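Local coordinates for protein type-2Ba cytolytic delta-endotoxin (Bacillus thuringiensis serovar israelensis, PDB 2RCI) that probably kills the larvae of dipteran insects by making pores in the epithelial cell membrane of their midgut, at residues L127-S133 with I160-K166; H69-S75 with I174-Y180; Y20-R26 with Q191-S195. All coordinates share one frame; numbering follows the deposited sequence.

Contact 1: L127-S133 with I160-K166; sequences LSATQTS and ITVDVQK
Gln-131 lays its side chain obliquely across the methyl group of Thr-161. Thr-161 CG2 sits 3.4 Å from Gln-131 CD and 3.5 Å from Gln-131 NE2. Gln-131 CG stands anti to the backbone N (chi1 170°) and the chain runs on extended, which brings the amide alongside the methyl. The OE1 of this amide is hydrogen-bonded to Asn-126.

Thr-132 lies on the face shared with Val-162, away from Thr-161 and Ser-133, and is buried there. Its OG1 donates to the carbonyl O of Val-164 at 2.7 Å, lying in the plane of that carbonyl. Water 1 donates to the same hydroxyl and accepts from Lys-166 N, each at 2.8 Å. The water thus ties the hydroxyl to the first amide of the short helix 166-169. Leu-127 CD2 rests on the aliphatic chain of Lys-166, nearest to its CD at 3.9 Å. The Lys-166 charge makes a cation-pi contact with Trp-124.

The backbones of Thr-132 and Val-162 exchange two hydrogen bonds, Thr-132 N to Val-162 O and Val-162 N to Thr-132 O. Ser-133 faces Thr-161 as the next, non-hydrogen-bonded pair. Beyond these pairs the chains stay in contact, shaped by an ST turn at Ser-128 and an inverse gamma turn at Asp-163. This is the open end of the antiparallel hairpin of strands 132-142 and 150-162, within the central sheet of the Cyt fold.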
# COMPACT_ATOMS: atom_id res chain seq x y z
N LEU A 127 -19.03 -6.19 -8.59
CA LEU A 127 -19.56 -6.97 -7.48
C LEU A 127 -20.55 -8.00 -8.00
O LEU A 127 -21.69 -8.03 -7.55
CB LEU A 127 -20.22 -6.04 -6.45
CG LEU A 127 -19.38 -4.93 -5.80
CD1 LEU A 127 -20.26 -3.99 -5.02
CD2 LEU A 127 -18.31 -5.54 -4.87
N SER A 128 -20.10 -8.83 -8.94
CA SER A 128 -20.99 -9.76 -9.63
C SER A 128 -21.17 -11.05 -8.83
O SER A 128 -20.58 -11.22 -7.76
CB SER A 128 -20.46 -10.07 -11.03
OG SER A 128 -19.44 -11.06 -10.98
N ALA A 129 -21.97 -11.98 -9.36
CA ALA A 129 -22.12 -13.28 -8.69
C ALA A 129 -20.83 -14.10 -8.69
O ALA A 129 -20.63 -14.97 -7.82
CB ALA A 129 -23.28 -14.08 -9.33
N THR A 130 -19.95 -13.84 -9.66
CA THR A 130 -18.79 -14.71 -9.89
C THR A 130 -17.44 -14.04 -9.56
O THR A 130 -16.40 -14.73 -9.47
CB THR A 130 -18.74 -15.22 -11.35
OG1 THR A 130 -18.72 -14.10 -12.26
CG2 THR A 130 -19.93 -16.16 -11.65
N GLN A 131 -17.48 -12.73 -9.35
CA GLN A 131 -16.24 -11.96 -9.16
C GLN A 131 -16.42 -10.68 -8.35
O GLN A 131 -17.46 -10.00 -8.43
CB GLN A 131 -15.68 -11.62 -10.54
CG GLN A 131 -14.53 -10.64 -10.56
CD GLN A 131 -14.20 -10.21 -11.98
OE1 GLN A 131 -14.49 -9.07 -12.39
NE2 GLN A 131 -13.60 -11.12 -12.74
N THR A 132 -15.39 -10.34 -7.58
CA THR A 132 -15.32 -9.07 -6.88
C THR A 132 -14.04 -8.35 -7.29
O THR A 132 -12.98 -8.96 -7.39
CB THR A 132 -15.36 -9.27 -5.34
OG1 THR A 132 -16.57 -9.94 -4.95
CG2 THR A 132 -15.25 -7.92 -4.60
N SER A 133 -14.15 -7.07 -7.59
CA SER A 133 -12.93 -6.29 -7.78
C SER A 133 -12.95 -5.03 -6.92
O SER A 133 -14.02 -4.46 -6.62
CB SER A 133 -12.66 -5.98 -9.27
OG SER A 133 -13.62 -5.07 -9.81
N ILE A 160 -7.39 -5.23 -7.19
CA ILE A 160 -7.59 -6.62 -6.84
C ILE A 160 -8.89 -7.13 -7.45
O ILE A 160 -9.95 -6.53 -7.26
CB ILE A 160 -7.60 -6.84 -5.31
CG1 ILE A 160 -6.27 -6.38 -4.70
CG2 ILE A 160 -7.87 -8.33 -4.99
CD1 ILE A 160 -6.34 -6.03 -3.21
N THR A 161 -8.76 -8.23 -8.18
CA THR A 161 -9.91 -8.96 -8.74
C THR A 161 -9.83 -10.39 -8.22
O THR A 161 -8.80 -11.03 -8.30
CB THR A 161 -9.87 -8.97 -10.26
OG1 THR A 161 -9.93 -7.61 -10.74
CG2 THR A 161 -11.07 -9.79 -10.80
N VAL A 162 -10.93 -10.90 -7.68
CA VAL A 162 -10.92 -12.25 -7.09
C VAL A 162 -12.21 -12.98 -7.44
O VAL A 162 -13.28 -12.36 -7.49
CB VAL A 162 -10.67 -12.16 -5.56
CG1 VAL A 162 -11.67 -11.22 -4.88
CG2 VAL A 162 -10.65 -13.55 -4.88
N ASP A 163 -12.12 -14.29 -7.68
CA ASP A 163 -13.30 -15.07 -8.12
C ASP A 163 -14.22 -15.48 -6.98
O ASP A 163 -14.66 -16.64 -6.90
CB ASP A 163 -12.87 -16.27 -8.98
CG ASP A 163 -12.11 -17.35 -8.18
OD1 ASP A 163 -11.49 -17.03 -7.13
OD2 ASP A 163 -12.09 -18.52 -8.63
N VAL A 164 -14.52 -14.54 -6.09
CA VAL A 164 -15.31 -14.80 -4.89
C VAL A 164 -16.39 -13.73 -4.80
O VAL A 164 -16.09 -12.55 -4.95
CB VAL A 164 -14.44 -14.73 -3.61
CG1 VAL A 164 -15.27 -14.90 -2.37
CG2 VAL A 164 -13.34 -15.80 -3.65
N GLN A 165 -17.64 -14.10 -4.54
CA GLN A 165 -18.64 -13.05 -4.46
C GLN A 165 -18.51 -12.26 -3.14
O GLN A 165 -17.98 -12.79 -2.13
CB GLN A 165 -20.04 -13.50 -4.94
CG GLN A 165 -21.14 -13.62 -3.99
CD GLN A 165 -21.69 -12.30 -3.57
OE1 GLN A 165 -21.87 -11.35 -4.37
NE2 GLN A 165 -21.96 -12.21 -2.30
N LYS A 166 -18.84 -10.97 -3.19
CA LYS A 166 -18.50 -10.05 -2.08
C LYS A 166 -18.86 -10.53 -0.67
O LYS A 166 -18.05 -10.39 0.26
CB LYS A 166 -19.15 -8.69 -2.31
CG LYS A 166 -18.57 -7.55 -1.45
CD LYS A 166 -19.58 -6.41 -1.32
CE LYS A 166 -18.94 -5.14 -0.80
NZ LYS A 166 -20.00 -4.19 -0.28
O HOH W 1 -19.23 -9.86 -5.75

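Contact 2: H69-S75 with I174-Y180; sequences HQTIEVS and IKDSARY
Tyr-180 reaches along the face of the sheet that carries Ile-72, toward Val-74. Its ring crosses Ile-72 at about a right angle, with Ile-72 CG2 3.9 Å from Tyr-180 CD1. Val-74 meets the ring more obliquely, and its CG2 lies 3.8 Å from Tyr-180 CE1. The Tyr-180 CG is anti to the carbonyl carbon (chi1 -81°), which sends the ring toward both neighbours. Met-77 and Val-162 also touch these buried groups.

The opposite face carries Thr-71, Glu-73, Ser-177 and Arg-179. Thr-71 and Arg-179 cross at about a right angle, with Thr-71 OG1 3.9 Å from Arg-179 CB. The Arg-179 chain is extended as far as NE and ends beside His-69. There the guanidinium and imidazole planes are 50° apart. The Glu-73 carboxylate accepts a hydrogen bond from the Ser-75 hydroxyl, OG to OE2 2.6 Å, from above the carboxylate plane. It ties the N-cap residue Glu-73 to the second residue of the helix.

Four backbone bonds join the pairs Gln-70 with Tyr-180 and Ile-72 with Ala-178. Past the strand, Val-74 N still donates to Asp-176 O at 2.9 Å, and Ser-75 N to Ile-174 O at 2.8 Å. Strand 71-73 is thus an antiparallel partner of strand 177-192 and is followed directly in sequence by helix 74-89, a strand-to-helix junction joining the sheet to a helix layer of this alpha/beta toxin.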
# COMPACT_ATOMS: atom_id res chain seq x y z
N HIS A 69 -1.39 -13.61 -10.34
CA HIS A 69 -2.46 -13.98 -11.26
C HIS A 69 -2.62 -15.48 -11.29
O HIS A 69 -2.19 -16.16 -12.25
CB HIS A 69 -2.22 -13.46 -12.67
CG HIS A 69 -3.46 -13.40 -13.50
ND1 HIS A 69 -3.63 -12.50 -14.54
CD2 HIS A 69 -4.63 -14.09 -13.41
CE1 HIS A 69 -4.82 -12.67 -15.07
NE2 HIS A 69 -5.45 -13.62 -14.40
N GLN A 70 -3.23 -16.01 -10.22
CA GLN A 70 -3.37 -17.45 -10.06
C GLN A 70 -4.27 -17.78 -8.90
O GLN A 70 -4.66 -16.91 -8.12
CB GLN A 70 -2.00 -18.07 -9.76
CG GLN A 70 -1.36 -17.50 -8.47
CD GLN A 70 -0.05 -18.19 -8.12
OE1 GLN A 70 1.04 -17.73 -8.50
NE2 GLN A 70 -0.14 -19.31 -7.39
N THR A 71 -4.58 -19.08 -8.78
CA THR A 71 -5.13 -19.63 -7.56
C THR A 71 -3.99 -19.67 -6.54
O THR A 71 -2.86 -20.10 -6.84
CB THR A 71 -5.77 -21.03 -7.80
OG1 THR A 71 -6.95 -20.87 -8.62
CG2 THR A 71 -6.16 -21.70 -6.47
N ILE A 72 -4.28 -19.13 -5.36
CA ILE A 72 -3.26 -18.98 -4.32
C ILE A 72 -3.93 -18.93 -2.96
O ILE A 72 -5.05 -18.42 -2.82
CB ILE A 72 -2.44 -17.67 -4.54
CG1 ILE A 72 -1.13 -17.67 -3.73
CG2 ILE A 72 -3.31 -16.40 -4.33
CD1 ILE A 72 -0.13 -16.67 -4.31
N GLU A 73 -3.22 -19.45 -1.95
CA GLU A 73 -3.68 -19.25 -0.60
C GLU A 73 -3.35 -17.83 -0.19
O GLU A 73 -2.26 -17.32 -0.51
CB GLU A 73 -3.04 -20.25 0.39
CG GLU A 73 -3.66 -20.18 1.77
CD GLU A 73 -3.06 -21.21 2.72
OE1 GLU A 73 -3.04 -22.41 2.36
OE2 GLU A 73 -2.61 -20.82 3.82
N VAL A 74 -4.29 -17.22 0.52
CA VAL A 74 -4.17 -15.81 0.90
C VAL A 74 -2.84 -15.60 1.68
O VAL A 74 -2.11 -14.67 1.39
CB VAL A 74 -5.43 -15.28 1.64
CG1 VAL A 74 -5.17 -13.89 2.31
CG2 VAL A 74 -6.61 -15.16 0.67
N SER A 75 -2.55 -16.45 2.67
CA SER A 75 -1.25 -16.33 3.39
C SER A 75 -0.01 -16.31 2.49
O SER A 75 0.91 -15.53 2.71
CB SER A 75 -1.11 -17.49 4.39
OG SER A 75 -1.06 -18.73 3.68
N ILE A 174 -6.82 -15.83 5.97
CA ILE A 174 -5.48 -16.04 5.42
C ILE A 174 -5.27 -17.51 4.99
O ILE A 174 -4.40 -17.81 4.20
CB ILE A 174 -4.37 -15.57 6.38
CG1 ILE A 174 -4.45 -16.31 7.72
CG2 ILE A 174 -4.45 -14.07 6.62
CD1 ILE A 174 -3.15 -16.20 8.54
N LYS A 175 -6.09 -18.43 5.52
CA LYS A 175 -6.00 -19.85 5.16
C LYS A 175 -6.84 -20.27 3.94
O LYS A 175 -6.71 -21.41 3.46
CB LYS A 175 -6.33 -20.73 6.38
CG LYS A 175 -5.52 -20.46 7.60
CD LYS A 175 -4.04 -20.81 7.43
CE LYS A 175 -3.25 -20.47 8.71
NZ LYS A 175 -3.72 -21.22 9.93
N ASP A 176 -7.66 -19.36 3.43
CA ASP A 176 -8.49 -19.63 2.27
C ASP A 176 -7.68 -19.42 0.99
O ASP A 176 -6.67 -18.71 1.01
CB ASP A 176 -9.72 -18.73 2.25
CG ASP A 176 -10.71 -19.05 3.35
OD1 ASP A 176 -11.04 -20.24 3.55
OD2 ASP A 176 -11.18 -18.09 4.00
N SER A 177 -8.14 -20.04 -0.09
CA SER A 177 -7.54 -19.87 -1.41
C SER A 177 -8.61 -19.37 -2.37
O SER A 177 -9.81 -19.67 -2.22
CB SER A 177 -6.97 -21.19 -1.94
OG SER A 177 -5.89 -21.68 -1.14
N ALA A 178 -8.18 -18.61 -3.36
CA ALA A 178 -9.05 -18.15 -4.41
C ALA A 178 -8.19 -17.74 -5.58
O ALA A 178 -6.95 -17.70 -5.48
CB ALA A 178 -9.93 -16.98 -3.93
N ARG A 179 -8.85 -17.41 -6.68
CA ARG A 179 -8.13 -17.02 -7.87
C ARG A 179 -8.04 -15.50 -7.82
O ARG A 179 -9.07 -14.79 -7.90
CB ARG A 179 -8.82 -17.51 -9.15
CG ARG A 179 -8.01 -17.17 -10.39
CD ARG A 179 -8.58 -17.84 -11.64
NE ARG A 179 -7.94 -17.24 -12.81
CZ ARG A 179 -6.78 -17.63 -13.31
NH1 ARG A 179 -6.12 -18.66 -12.78
NH2 ARG A 179 -6.28 -17.00 -14.36
N TYR A 180 -6.81 -15.03 -7.62
CA TYR A 180 -6.50 -13.61 -7.49
C TYR A 180 -5.77 -13.06 -8.68
O TYR A 180 -4.81 -13.68 -9.19
CB TYR A 180 -5.63 -13.31 -6.25
CG TYR A 180 -6.42 -13.21 -4.97
CD1 TYR A 180 -6.60 -14.33 -4.13
CD2 TYR A 180 -7.00 -12.01 -4.58
CE1 TYR A 180 -7.36 -14.23 -2.95
CE2 TYR A 180 -7.73 -11.89 -3.42
CZ TYR A 180 -7.90 -13.01 -2.60
OH TYR A 180 -8.62 -12.85 -1.45

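Contact 3: Y20-R26 with Q191-S195; sequences YIAQAIR and QALDS
Gln-23 points from helix 21-31 at the end of strand 177-192 and lays its amide against the carboxylate of Asp-194. The two flat groups are stacked, their planes 14° apart, with Gln-23 CD 3.3 Å from Asp-194 OD1. With chi1 at 178° the Gln-23 chain leaves the helix nearly straight. Its NE2 is gripped twice. It donates to Ala-192 O at 2.9 Å and, at the same distance but less straight, to Gln-191 OE1. Both acceptors lie near the plane of the Gln-23 amide.

Asp-194 also pairs with Arg-26, one turn further along the helix. The guanidinium meets it end-on, with NH2 to OD1 at 2.9 Å and NH1 to OD2 at 3.2 Å. This is a two-pronged salt bridge on the syn side of both carboxylate oxygens. Here a helix flanking the sheet of the alpha/beta Cyt fold is joined to the last residues modelled in the chain. Arg-26 NH2 donates to Gln-191 OE1 as well, from the same face of that amide as Gln-23 NE2. Water 2 accepts from Arg-26 NE and from Gln-191 NE2, which also binds Pro-55 O.

Leu-193 covers one face of the Tyr-20 ring. Leu-193 CD2 stands 4.0 Å from the Tyr-20 ring centroid in a CH-pi contact, while Leu-193 CD1 lies 3.7 Å from Tyr-20 CZ. Met-151 of strand 150-162 touches Tyr-20, Gln-23 and Leu-193.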
# COMPACT_ATOMS: atom_id res chain seq x y z
N TYR A 20 9.00 13.90 14.16
CA TYR A 20 8.99 13.90 12.72
C TYR A 20 7.59 13.70 12.14
O TYR A 20 7.46 13.60 10.93
CB TYR A 20 9.97 12.86 12.16
CG TYR A 20 11.40 13.23 12.46
CD1 TYR A 20 11.94 14.41 11.96
CD2 TYR A 20 12.21 12.41 13.24
CE1 TYR A 20 13.25 14.77 12.22
CE2 TYR A 20 13.53 12.75 13.53
CZ TYR A 20 14.04 13.93 13.00
OH TYR A 20 15.35 14.31 13.24
N ILE A 21 6.57 13.65 13.00
CA ILE A 21 5.17 13.52 12.54
C ILE A 21 4.77 14.64 11.55
O ILE A 21 4.06 14.37 10.57
CB ILE A 21 4.15 13.39 13.73
CG1 ILE A 21 4.27 12.00 14.41
CG2 ILE A 21 2.72 13.60 13.24
CD1 ILE A 21 3.31 11.77 15.65
N ALA A 22 5.22 15.87 11.79
CA ALA A 22 4.92 17.01 10.89
C ALA A 22 5.29 16.66 9.44
O ALA A 22 4.49 16.84 8.53
CB ALA A 22 5.69 18.25 11.34
N GLN A 23 6.52 16.19 9.24
CA GLN A 23 7.03 15.86 7.91
C GLN A 23 6.22 14.73 7.26
O GLN A 23 5.88 14.77 6.07
CB GLN A 23 8.51 15.47 8.00
CG GLN A 23 9.14 15.05 6.64
CD GLN A 23 10.65 15.21 6.64
OE1 GLN A 23 11.29 15.25 7.70
NE2 GLN A 23 11.23 15.31 5.44
N ALA A 24 5.93 13.70 8.05
CA ALA A 24 5.05 12.61 7.60
C ALA A 24 3.67 13.09 7.13
O ALA A 24 3.16 12.65 6.10
CB ALA A 24 4.93 11.56 8.69
N ILE A 25 3.07 14.01 7.89
CA ILE A 25 1.77 14.56 7.54
C ILE A 25 1.86 15.32 6.22
O ILE A 25 1.00 15.15 5.34
CB ILE A 25 1.21 15.49 8.67
CG1 ILE A 25 0.83 14.67 9.91
CG2 ILE A 25 -0.01 16.32 8.17
CD1 ILE A 25 0.71 15.51 11.20
N ARG A 26 2.91 16.14 6.08
CA ARG A 26 3.10 16.96 4.88
C ARG A 26 3.17 16.06 3.64
O ARG A 26 2.44 16.26 2.65
CB ARG A 26 4.38 17.81 4.99
CG ARG A 26 4.57 18.71 3.75
CD ARG A 26 5.77 19.59 3.82
NE ARG A 26 7.04 18.87 3.70
CZ ARG A 26 7.86 18.65 4.72
NH1 ARG A 26 7.55 19.07 5.95
NH2 ARG A 26 9.00 18.01 4.51
N GLN A 191 13.16 11.59 1.62
CA GLN A 191 13.44 13.02 1.71
C GLN A 191 14.27 13.27 2.96
O GLN A 191 14.03 12.63 4.02
CB GLN A 191 12.14 13.84 1.78
CG GLN A 191 12.33 15.38 1.86
CD GLN A 191 11.00 16.12 1.84
OE1 GLN A 191 10.21 16.02 2.78
NE2 GLN A 191 10.75 16.89 0.78
N ALA A 192 15.27 14.15 2.84
CA ALA A 192 16.04 14.59 4.02
C ALA A 192 15.07 15.01 5.13
O ALA A 192 14.06 15.67 4.88
CB ALA A 192 17.02 15.74 3.68
N LEU A 193 15.38 14.60 6.35
CA LEU A 193 14.62 14.98 7.51
C LEU A 193 14.67 16.50 7.68
O LEU A 193 15.70 17.08 7.61
CB LEU A 193 15.10 14.27 8.76
CG LEU A 193 14.84 12.79 8.94
CD1 LEU A 193 15.54 12.20 10.14
CD2 LEU A 193 13.39 12.43 8.93
N ASP A 194 13.51 17.09 7.76
CA ASP A 194 13.06 17.97 8.81
C ASP A 194 14.05 18.44 9.82
O ASP A 194 14.28 17.75 10.71
CB ASP A 194 12.17 19.09 8.37
CG ASP A 194 11.00 18.66 7.59
OD1 ASP A 194 11.18 18.48 6.42
OD2 ASP A 194 9.90 18.60 8.07
N SER A 195 14.57 19.63 9.68
CA SER A 195 15.04 20.41 10.84
C SER A 195 14.04 21.33 11.53
O SER A 195 13.64 22.31 10.92
CB SER A 195 15.90 19.60 11.82
OG SER A 195 15.15 18.71 12.61
O HOH W 2 8.17 18.62 1.05

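All three contacts reach one mixed sheet, in which strands 150-162 and 177-192 are neighbours. Contacts 1 and 2 adjoin, their centres about 13 Å apart. Asp-163 OD1 of contact 1 lies 2.7 Å from Arg-179 N of contact 2, a probable hydrogen bond. Val-162 CG2 packs on Tyr-180 CZ at 3.6 Å, and Val-164 CG2 on Ala-178 CB at the same distance. Contact 3 shares strand 177-192 with contact 2 but sits at its far end, on the other side of the chain's centre. Its centre is about 38 Å from that of contact 2 and about 39 Å from that of contact 1. Its nearest atoms are about 27 Å and 23 Å from theirs.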